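Local coordinates for sensor protein kinase HptS (Staphylococcus aureus, PDB 6LKI) that is a sensor histidine kinase, captured here as what is probably its extracytoplasmic sensing region, which likely relays an outside signal to autophosphorylation inside the cell, at residues B[19-24]-B[87-92]; B[34-39]-B[93-98]; B[59-64]-B[71-76]. All blocks are in the same frame, centred on the assembly; numbering follows the deposited sequence.

Contact 1 (B[19-24]-B[87-92]); sequences QIQTFI and STHQLK
The long N-terminal helix 2-31 lies along strand 84-92, an outermost strand of a four-stranded antiparallel sheet within this chain. I20, Q21 and I24 of the helix meet S87, H89 and L91 of the strand. A long helix on such a sheet, of strand order 2-1-4-3, is consistent with the PAS/Cache-like sensor regions of histidine kinases. The helix and strand segments run almost parallel, 10° between their directions, with a closest axis approach of 10.2 Å. Alternate strand residues face the helix.

The imidazole of H89 sits at the middle. I24 CG1 lies over one face of the ring, 3.6 Å from its centroid and close to the ring normal, a CH-pi contact. Q21 comes to the ring edge instead. H89 NE2 donates to Q21 OE1 at 2.9 Å, with an N-H...O angle of 163°. The acceptor is in the plane of the imidazole, but the donor stands 42° out of the Q21 amide plane. The Q21 chain bends at chi2, which turns the amide back to the ring. Its NE2 is hydrogen-bonded to E17, one helical turn earlier.

On one flank I20 CG2 rests against S87 OG at 3.7 Å. On the other, I24 CG2 meets L91 CD2 at 4.0 Å. I20 and S87 both also touch I102 of strand 97-106.

The ring is thus held on one face by I24 CG1 and at its edge by Q21 OE1. Because NE2 is the donor, it carries a proton. The E17 carboxylate behind the amide probably polarises Q21 and strengthens its oxygen as an acceptor.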
loop_
_atom_site.group_PDB
_atom_site.type_symbol
_atom_site.label_atom_id
_atom_site.label_comp_id
_atom_site.label_asym_id
_atom_site.label_seq_id
_atom_site.Cartn_x
_atom_site.Cartn_y
_atom_site.Cartn_z
ATOM N N GLN B 19 -18.569 20.002 -6.754
ATOM C CA GLN B 19 -19.009 19.203 -7.891
ATOM C C GLN B 19 -18.565 17.755 -7.763
ATOM O O GLN B 19 -19.285 16.845 -8.192
ATOM C CB GLN B 19 -18.485 19.812 -9.193
ATOM C CG GLN B 19 -18.910 21.254 -9.402
ATOM C CD GLN B 19 -19.576 21.478 -10.743
ATOM O OE1 GLN B 19 -19.247 20.819 -11.730
ATOM N NE2 GLN B 19 -20.524 22.407 -10.785
ATOM N N ILE B 20 -17.391 17.518 -7.171
ATOM C CA ILE B 20 -16.941 16.147 -6.940
ATOM C C ILE B 20 -17.863 15.449 -5.947
ATOM O O ILE B 20 -18.313 14.320 -6.177
ATOM C CB ILE B 20 -15.480 16.133 -6.453
ATOM C CG1 ILE B 20 -14.544 16.628 -7.560
ATOM C CG2 ILE B 20 -15.088 14.737 -5.996
ATOM C CD1 ILE B 20 -13.100 16.768 -7.122
ATOM N N GLN B 21 -18.167 16.117 -4.833
ATOM C CA GLN B 21 -19.009 15.504 -3.809
ATOM C C GLN B 21 -20.411 15.224 -4.335
ATOM O O GLN B 21 -20.997 14.177 -4.033
ATOM C CB GLN B 21 -19.067 16.400 -2.572
ATOM C CG GLN B 21 -17.715 16.649 -1.917
ATOM C CD GLN B 21 -17.129 15.404 -1.272
ATOM O OE1 GLN B 21 -17.815 14.396 -1.098
ATOM N NE2 GLN B 21 -15.855 15.472 -0.907
ATOM N N THR B 22 -20.936 16.153 -5.118
ATOM C CA THR B 22 -22.237 15.982 -5.710
ATOM C C THR B 22 -22.234 14.832 -6.669
ATOM O O THR B 22 -23.146 14.089 -6.709
ATOM C CB THR B 22 -22.687 17.232 -6.461
ATOM O OG1 THR B 22 -22.792 18.317 -5.581
ATOM C CG2 THR B 22 -24.006 17.028 -7.106
ATOM N N PHE B 23 -21.185 14.715 -7.443
ATOM C CA PHE B 23 -21.002 13.591 -8.334
ATOM C C PHE B 23 -21.081 12.271 -7.575
ATOM O O PHE B 23 -21.762 11.390 -7.962
ATOM C CB PHE B 23 -19.690 13.735 -9.106
ATOM C CG PHE B 23 -19.273 12.501 -9.853
ATOM C CD1 PHE B 23 -19.627 12.325 -11.141
ATOM C CD2 PHE B 23 -18.508 11.543 -9.257
ATOM C CE1 PHE B 23 -19.244 11.209 -11.827
ATOM C CE2 PHE B 23 -18.112 10.428 -9.922
ATOM C CZ PHE B 23 -18.497 10.251 -11.210
ATOM N N ILE B 24 -20.388 12.191 -6.468
ATOM C CA ILE B 24 -20.386 10.995 -5.678
ATOM C C ILE B 24 -21.781 10.650 -5.175
ATOM O O ILE B 24 -22.214 9.553 -5.284
ATOM C CB ILE B 24 -19.399 11.092 -4.533
ATOM C CG1 ILE B 24 -18.006 11.164 -5.079
ATOM C CG2 ILE B 24 -19.466 9.857 -3.705
ATOM C CD1 ILE B 24 -17.657 9.973 -5.911
ATOM N N SER B 87 -9.492 14.835 -3.094
ATOM C CA SER B 87 -10.622 14.127 -2.513
ATOM C C SER B 87 -10.324 12.635 -2.457
ATOM O O SER B 87 -9.581 12.100 -3.284
ATOM C CB SER B 87 -11.912 14.376 -3.304
ATOM O OG SER B 87 -11.838 13.804 -4.597
ATOM N N THR B 88 -10.916 11.976 -1.462
ATOM C CA THR B 88 -10.811 10.536 -1.283
ATOM C C THR B 88 -12.197 9.997 -0.963
ATOM O O THR B 88 -12.898 10.554 -0.113
ATOM C CB THR B 88 -9.831 10.178 -0.157
ATOM O OG1 THR B 88 -8.565 10.804 -0.402
ATOM C CG2 THR B 88 -9.637 8.672 -0.067
ATOM N N HIS B 89 -12.596 8.927 -1.649
ATOM C CA HIS B 89 -13.902 8.324 -1.429
ATOM C C HIS B 89 -13.775 6.809 -1.427
ATOM O O HIS B 89 -13.069 6.235 -2.259
ATOM C CB HIS B 89 -14.913 8.760 -2.501
ATOM C CG HIS B 89 -15.351 10.186 -2.375
ATOM N ND1 HIS B 89 -14.700 11.225 -3.005
ATOM C CD2 HIS B 89 -16.377 10.746 -1.690
ATOM C CE1 HIS B 89 -15.303 12.363 -2.714
ATOM N NE2 HIS B 89 -16.324 12.100 -1.918
ATOM N N GLN B 90 -14.458 6.169 -0.480
ATOM C CA GLN B 90 -14.576 4.716 -0.432
ATOM C C GLN B 90 -15.919 4.350 -1.054
ATOM O O GLN B 90 -16.975 4.668 -0.497
ATOM C CB GLN B 90 -14.463 4.203 1.004
ATOM C CG GLN B 90 -14.457 2.687 1.126
ATOM C CD GLN B 90 -13.922 2.207 2.465
ATOM O OE1 GLN B 90 -13.207 2.931 3.159
ATOM N NE2 GLN B 90 -14.263 0.976 2.830
ATOM N N LEU B 91 -15.879 3.694 -2.211
ATOM C CA LEU B 91 -17.065 3.472 -3.027
ATOM C C LEU B 91 -17.383 1.988 -3.115
ATOM O O LEU B 91 -16.490 1.161 -3.324
ATOM C CB LEU B 91 -16.873 4.043 -4.437
ATOM C CG LEU B 91 -16.465 5.514 -4.523
ATOM C CD1 LEU B 91 -16.171 5.900 -5.966
ATOM C CD2 LEU B 91 -17.548 6.405 -3.936
ATOM N N LYS B 92 -18.663 1.657 -2.966
ATOM C CA LYS B 92 -19.129 0.281 -3.094
ATOM C C LYS B 92 -19.627 0.063 -4.518
ATOM O O LYS B 92 -20.627 0.660 -4.933
ATOM C CB LYS B 92 -20.231 -0.021 -2.081
ATOM C CG LYS B 92 -20.865 -1.394 -2.268
ATOM C CD LYS B 92 -22.081 -1.587 -1.377
ATOM C CE LYS B 92 -22.696 -2.965 -1.577
ATOM N NZ LYS B 92 -23.083 -3.204 -2.997
#

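Contact 2 (B[34-39]-B[93-98]); sequences LDLTNH and FKNSTY
L36 CD1 fits into the angle formed by the faces of F93, in the turn of the hairpin 84-92/97-106, and Y98, on its second strand. L36 itself is in the loop joining helices 2-31 and 39-55, which packs on the end of the sheet. The methyl stands over the face of F93, 3.8 Å from the centroid, and over the face of Y98, 3.5 Å from the centroid. Both are CH-pi contacts near the ring normals. L36 CG lies anti to the carbonyl carbon (chi1 -64°), which carries the branch to both rings. L36 and Y98 run past each other in opposite directions. At the edge of F93, L34 O lies near the ring plane and accepts from K94 N at 2.9 Å.

The N95 amide joins the two loops. N95 OD1 accepts from L36 N at 3.2 Å, with the donor 67° out of the carbonyl plane. Its ND2 donates to Y98 OH, which also bonds Q69. The D35 and N95 side chains cross at about a right angle, with D35 OD1 3.2 Å from N95 CB.

D35 shapes the interhelix loop through an Asx turn. D35 OD1 accepts from T37 N at 3.0 Å and from T37 OG1 at 2.6 Å, both from the same face of the carboxylate.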
loop_
_atom_site.group_PDB
_atom_site.type_symbol
_atom_site.label_atom_id
_atom_site.label_comp_id
_atom_site.label_asym_id
_atom_site.label_seq_id
_atom_site.Cartn_x
_atom_site.Cartn_y
_atom_site.Cartn_z
ATOM N N LEU B 34 -22.610 -1.503 -10.973
ATOM C CA LEU B 34 -21.531 -1.649 -11.942
ATOM C C LEU B 34 -20.512 -2.662 -11.433
ATOM O O LEU B 34 -19.933 -2.481 -10.357
ATOM C CB LEU B 34 -20.864 -0.301 -12.214
ATOM C CG LEU B 34 -21.752 0.730 -12.918
ATOM C CD1 LEU B 34 -21.054 2.077 -13.019
ATOM C CD2 LEU B 34 -22.163 0.230 -14.293
ATOM N N ASP B 35 -20.299 -3.720 -12.213
ATOM C CA ASP B 35 -19.321 -4.759 -11.909
ATOM C C ASP B 35 -18.039 -4.432 -12.668
ATOM O O ASP B 35 -17.980 -4.579 -13.893
ATOM C CB ASP B 35 -19.870 -6.134 -12.296
ATOM C CG ASP B 35 -18.917 -7.275 -11.961
ATOM O OD1 ASP B 35 -17.761 -7.022 -11.563
ATOM O OD2 ASP B 35 -19.336 -8.444 -12.101
ATOM N N LEU B 36 -17.009 -4.005 -11.939
ATOM C CA LEU B 36 -15.769 -3.563 -12.566
ATOM C C LEU B 36 -14.888 -4.712 -13.043
ATOM O O LEU B 36 -13.777 -4.459 -13.521
ATOM C CB LEU B 36 -14.988 -2.660 -11.606
ATOM C CG LEU B 36 -15.699 -1.350 -11.250
ATOM C CD1 LEU B 36 -14.742 -0.359 -10.605
ATOM C CD2 LEU B 36 -16.361 -0.737 -12.481
ATOM N N THR B 37 -15.342 -5.958 -12.922
ATOM C CA THR B 37 -14.732 -7.059 -13.655
ATOM C C THR B 37 -15.373 -7.259 -15.020
ATOM O O THR B 37 -14.882 -8.074 -15.810
ATOM C CB THR B 37 -14.821 -8.361 -12.852
ATOM O OG1 THR B 37 -16.196 -8.724 -12.673
ATOM C CG2 THR B 37 -14.160 -8.196 -11.490
ATOM N N ASN B 38 -16.452 -6.536 -15.306
ATOM C CA ASN B 38 -17.120 -6.556 -16.598
ATOM C C ASN B 38 -16.667 -5.342 -17.399
ATOM O O ASN B 38 -16.750 -4.208 -16.914
ATOM C CB ASN B 38 -18.639 -6.550 -16.412
ATOM C CG ASN B 38 -19.392 -6.593 -17.723
ATOM O OD1 ASN B 38 -19.436 -5.608 -18.456
ATOM N ND2 ASN B 38 -20.000 -7.735 -18.021
ATOM N N HIS B 39 -16.189 -5.578 -18.623
ATOM C CA HIS B 39 -15.573 -4.497 -19.386
ATOM C C HIS B 39 -16.593 -3.452 -19.829
ATOM O O HIS B 39 -16.226 -2.291 -20.044
ATOM C CB HIS B 39 -14.814 -5.065 -20.588
ATOM C CG HIS B 39 -15.695 -5.508 -21.714
ATOM N ND1 HIS B 39 -16.138 -4.647 -22.696
ATOM C CD2 HIS B 39 -16.204 -6.724 -22.022
ATOM C CE1 HIS B 39 -16.888 -5.313 -23.556
ATOM N NE2 HIS B 39 -16.943 -6.575 -23.170
ATOM N N PHE B 93 -18.927 -0.782 -5.267
ATOM C CA PHE B 93 -19.383 -1.223 -6.572
ATOM C C PHE B 93 -20.072 -2.578 -6.432
ATOM O O PHE B 93 -20.188 -3.136 -5.338
ATOM C CB PHE B 93 -18.217 -1.276 -7.561
ATOM C CG PHE B 93 -17.864 0.061 -8.152
ATOM C CD1 PHE B 93 -17.121 0.979 -7.428
ATOM C CD2 PHE B 93 -18.280 0.400 -9.429
ATOM C CE1 PHE B 93 -16.796 2.211 -7.969
ATOM C CE2 PHE B 93 -17.960 1.630 -9.976
ATOM C CZ PHE B 93 -17.217 2.537 -9.245
ATOM N N LYS B 94 -20.537 -3.115 -7.562
ATOM C CA LYS B 94 -21.294 -4.363 -7.529
ATOM C C LYS B 94 -20.435 -5.540 -7.083
ATOM O O LYS B 94 -20.940 -6.457 -6.425
ATOM C CB LYS B 94 -21.898 -4.637 -8.905
ATOM C CG LYS B 94 -22.892 -5.783 -8.946
ATOM C CD LYS B 94 -23.385 -6.008 -10.367
ATOM C CE LYS B 94 -24.409 -7.126 -10.433
ATOM N NZ LYS B 94 -25.644 -6.798 -9.672
ATOM N N ASN B 95 -19.147 -5.531 -7.418
ATOM C CA ASN B 95 -18.275 -6.671 -7.167
ATOM C C ASN B 95 -17.381 -6.506 -5.947
ATOM O O ASN B 95 -17.050 -7.505 -5.302
ATOM C CB ASN B 95 -17.391 -6.938 -8.389
ATOM C CG ASN B 95 -16.529 -5.746 -8.750
ATOM O OD1 ASN B 95 -17.016 -4.618 -8.838
ATOM N ND2 ASN B 95 -15.238 -5.988 -8.952
ATOM N N SER B 96 -16.977 -5.284 -5.618
ATOM C CA SER B 96 -16.027 -5.053 -4.536
ATOM C C SER B 96 -16.045 -3.569 -4.189
ATOM O O SER B 96 -16.752 -2.771 -4.812
ATOM C CB SER B 96 -14.620 -5.516 -4.925
ATOM O OG SER B 96 -13.703 -5.324 -3.864
ATOM N N THR B 97 -15.253 -3.209 -3.182
ATOM C CA THR B 97 -15.083 -1.822 -2.773
ATOM C C THR B 97 -13.852 -1.240 -3.457
ATOM O O THR B 97 -12.798 -1.884 -3.503
ATOM C CB THR B 97 -14.948 -1.723 -1.252
ATOM O OG1 THR B 97 -16.242 -1.823 -0.647
ATOM C CG2 THR B 97 -14.308 -0.402 -0.845
ATOM N N TYR B 98 -13.991 -0.032 -3.992
ATOM C CA TYR B 98 -12.907 0.659 -4.670
ATOM C C TYR B 98 -12.664 2.008 -4.010
ATOM O O TYR B 98 -13.598 2.663 -3.536
ATOM C CB TYR B 98 -13.216 0.855 -6.161
ATOM C CG TYR B 98 -13.223 -0.430 -6.961
ATOM C CD1 TYR B 98 -14.271 -1.338 -6.849
ATOM C CD2 TYR B 98 -12.186 -0.732 -7.834
ATOM C CE1 TYR B 98 -14.279 -2.512 -7.578
ATOM C CE2 TYR B 98 -12.184 -1.903 -8.566
ATOM C CZ TYR B 98 -13.233 -2.790 -8.435
ATOM O OH TYR B 98 -13.235 -3.955 -9.165
#

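Contact 3 (B[59-64]-B[71-76]); sequences TLYYEL and ITNNYE
Y62 and N73 stack at the open end of the beta hairpin 59-66/69-72, where the second strand gives way to a loop. Their ring and amide planes are only 2° apart. N73 OD1 lies 3.4 Å above the Y62 ring plane, displaced toward the rim. The same oxygen accepts from Y62 N at 2.8 Å, and N73 ND2 makes a weak bond to L60 O. The N73 side chain therefore bonds to the first strand where the regular backbone pairing has ended. N73 CG sits between the backbone N and the carbonyl carbon (chi1 68°), which folds the amide over the ring.

Nearer the turn the pairing is regular. L64 and I71 form an antiparallel hydrogen-bonded pair, with L64 CB 4.0 Å from I71 CB. L64 N meets I71 O at 2.7 Å, nearly straight at 177°.

T72 sets the exit from the strand. Its OG1 donates to Y62 O at 2.7 Å and accepts from N74 N, an ST turn. N74 OD1 lies over one face of the Y61 ring, toward its rim, with N74 CB 3.9 Å from Y61 CD1. N74 ND2 is hydrogen-bonded to L78 O.

L49, L50 and I53 of helix 39-55 touch the Y62 side chain. Two waters bridge the segments. One joins Y62 OH to T72 O. The other donates to E63 OE2 and T72 OG1 and accepts from N74 ND2 at 3.1 Å.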
loop_
_atom_site.group_PDB
_atom_site.type_symbol
_atom_site.label_atom_id
_atom_site.label_comp_id
_atom_site.label_asym_id
_atom_site.label_seq_id
_atom_site.Cartn_x
_atom_site.Cartn_y
_atom_site.Cartn_z
ATOM N N THR B 59 -6.761 20.856 -13.839
ATOM C CA THR B 59 -6.262 19.600 -14.388
ATOM C C THR B 59 -6.293 18.555 -13.281
ATOM O O THR B 59 -5.523 18.635 -12.319
ATOM C CB THR B 59 -4.850 19.770 -14.942
ATOM O OG1 THR B 59 -4.860 20.744 -15.994
ATOM C CG2 THR B 59 -4.329 18.448 -15.490
ATOM N N LEU B 60 -7.187 17.581 -13.407
ATOM C CA LEU B 60 -7.403 16.582 -12.374
ATOM C C LEU B 60 -7.078 15.196 -12.906
ATOM O O LEU B 60 -7.316 14.898 -14.080
ATOM C CB LEU B 60 -8.850 16.620 -11.866
ATOM C CG LEU B 60 -9.332 17.968 -11.329
ATOM C CD1 LEU B 60 -10.805 17.905 -10.966
ATOM C CD2 LEU B 60 -8.496 18.389 -10.131
ATOM N N TYR B 61 -6.524 14.358 -12.034
ATOM C CA TYR B 61 -6.260 12.957 -12.332
ATOM C C TYR B 61 -6.956 12.101 -11.290
ATOM O O TYR B 61 -6.858 12.376 -10.088
ATOM C CB TYR B 61 -4.756 12.667 -12.351
ATOM C CG TYR B 61 -4.044 13.351 -13.491
ATOM C CD1 TYR B 61 -4.125 12.848 -14.781
ATOM C CD2 TYR B 61 -3.316 14.515 -13.283
ATOM C CE1 TYR B 61 -3.489 13.479 -15.833
ATOM C CE2 TYR B 61 -2.676 15.152 -14.328
ATOM C CZ TYR B 61 -2.765 14.629 -15.600
ATOM O OH TYR B 61 -2.132 15.257 -16.645
ATOM N N TYR B 62 -7.669 11.077 -11.744
ATOM C CA TYR B 62 -8.321 10.148 -10.838
ATOM C C TYR B 62 -7.546 8.838 -10.772
ATOM O O TYR B 62 -6.923 8.409 -11.747
ATOM C CB TYR B 62 -9.772 9.879 -11.256
ATOM C CG TYR B 62 -9.952 9.342 -12.664
ATOM C CD1 TYR B 62 -9.775 7.992 -12.948
ATOM C CD2 TYR B 62 -10.326 10.184 -13.703
ATOM C CE1 TYR B 62 -9.946 7.501 -14.233
ATOM C CE2 TYR B 62 -10.504 9.702 -14.987
ATOM C CZ TYR B 62 -10.312 8.362 -15.247
ATOM O OH TYR B 62 -10.486 7.883 -16.526
ATOM N N GLU B 63 -7.580 8.219 -9.596
ATOM C CA GLU B 63 -7.064 6.871 -9.385
ATOM C C GLU B 63 -8.173 6.066 -8.723
ATOM O O GLU B 63 -8.560 6.356 -7.586
ATOM C CB GLU B 63 -5.797 6.880 -8.527
ATOM C CG GLU B 63 -4.564 7.426 -9.237
ATOM C CD GLU B 63 -3.281 7.175 -8.462
ATOM O OE1 GLU B 63 -3.362 6.730 -7.299
ATOM O OE2 GLU B 63 -2.190 7.424 -9.018
ATOM N N LEU B 64 -8.705 5.082 -9.441
ATOM C CA LEU B 64 -9.738 4.188 -8.927
ATOM C C LEU B 64 -9.075 2.846 -8.648
ATOM O O LEU B 64 -8.731 2.112 -9.581
ATOM C CB LEU B 64 -10.890 4.048 -9.920
ATOM C CG LEU B 64 -12.138 3.314 -9.428
ATOM C CD1 LEU B 64 -12.736 4.009 -8.213
ATOM C CD2 LEU B 64 -13.164 3.199 -10.548
ATOM N N ILE B 71 -7.369 1.856 -12.176
ATOM C CA ILE B 71 -8.004 2.607 -13.256
ATOM C C ILE B 71 -7.651 4.077 -13.078
ATOM O O ILE B 71 -7.905 4.656 -12.014
ATOM C CB ILE B 71 -9.529 2.405 -13.266
ATOM C CG1 ILE B 71 -9.873 0.968 -13.665
ATOM C CG2 ILE B 71 -10.204 3.407 -14.196
ATOM C CD1 ILE B 71 -11.316 0.589 -13.400
ATOM N N THR B 72 -7.072 4.682 -14.114
ATOM C CA THR B 72 -6.588 6.050 -14.003
ATOM C C THR B 72 -6.589 6.712 -15.375
ATOM O O THR B 72 -6.536 6.043 -16.410
ATOM C CB THR B 72 -5.178 6.092 -13.392
ATOM O OG1 THR B 72 -4.792 7.451 -13.151
ATOM C CG2 THR B 72 -4.165 5.439 -14.326
ATOM N N ASN B 73 -6.662 8.043 -15.368
ATOM C CA ASN B 73 -6.416 8.845 -16.559
ATOM C C ASN B 73 -5.029 9.476 -16.544
ATOM O O ASN B 73 -4.741 10.344 -17.376
ATOM C CB ASN B 73 -7.484 9.931 -16.710
ATOM C CG ASN B 73 -7.389 10.993 -15.637
ATOM O OD1 ASN B 73 -7.066 10.698 -14.489
ATOM N ND2 ASN B 73 -7.672 12.238 -16.005
ATOM N N ASN B 74 -4.174 9.065 -15.609
ATOM C CA ASN B 74 -2.786 9.522 -15.550
ATOM C C ASN B 74 -1.941 8.649 -16.481
ATOM O O ASN B 74 -1.074 7.879 -16.067
ATOM C CB ASN B 74 -2.285 9.486 -14.110
ATOM C CG ASN B 74 -0.880 10.035 -13.956
ATOM O OD1 ASN B 74 -0.353 10.694 -14.851
ATOM N ND2 ASN B 74 -0.268 9.768 -12.807
ATOM N N TYR B 75 -2.225 8.789 -17.782
ATOM C CA TYR B 75 -1.646 7.895 -18.781
ATOM C C TYR B 75 -0.138 8.072 -18.908
ATOM O O TYR B 75 0.566 7.117 -19.260
ATOM C CB TYR B 75 -2.320 8.116 -20.135
ATOM C CG TYR B 75 -3.828 8.022 -20.089
ATOM C CD1 TYR B 75 -4.461 6.804 -19.878
ATOM C CD2 TYR B 75 -4.619 9.151 -20.255
ATOM C CE1 TYR B 75 -5.842 6.713 -19.832
ATOM C CE2 TYR B 75 -5.999 9.071 -20.214
ATOM C CZ TYR B 75 -6.605 7.850 -20.000
ATOM O OH TYR B 75 -7.978 7.769 -19.959
ATOM N N GLU B 76 0.375 9.268 -18.635
ATOM C CA GLU B 76 1.814 9.499 -18.682
ATOM C C GLU B 76 2.517 9.105 -17.392
ATOM O O GLU B 76 3.735 9.291 -17.291
ATOM C CB GLU B 76 2.106 10.968 -18.999
ATOM C CG GLU B 76 1.940 11.328 -20.462
ATOM C CD GLU B 76 2.422 12.729 -20.776
ATOM O OE1 GLU B 76 1.597 13.562 -21.207
ATOM O OE2 GLU B 76 3.626 12.999 -20.589
HETATM O O HOH W 1 -9.209 5.551 -17.360
HETATM O O HOH W 2 -1.973 7.516 -11.548
#

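Overall arrangement
Helix 2-31 leads the chain, and contact 1 closes a long loop from it to strand 84-92, an outermost strand of the sheet within this chain. The next loop, 34-39, follows that helix and meets residues 93-98 in contact 2. Contacts 1 and 2 alternate along the chain, so their loops cross. Contact 3 is the local hairpin, nested inside both. Contacts 1 and 2 join through the backbone of strands 84-92 and 97-106, where L91 N meets Y98 O. Contact 2 reaches contact 3 through L36 and Y98 on L64. Contacts 1 and 3 do not touch, yet both reach the same sheet. Together they tie the long helix and the interhelix loop to the four-stranded sheet 59-106.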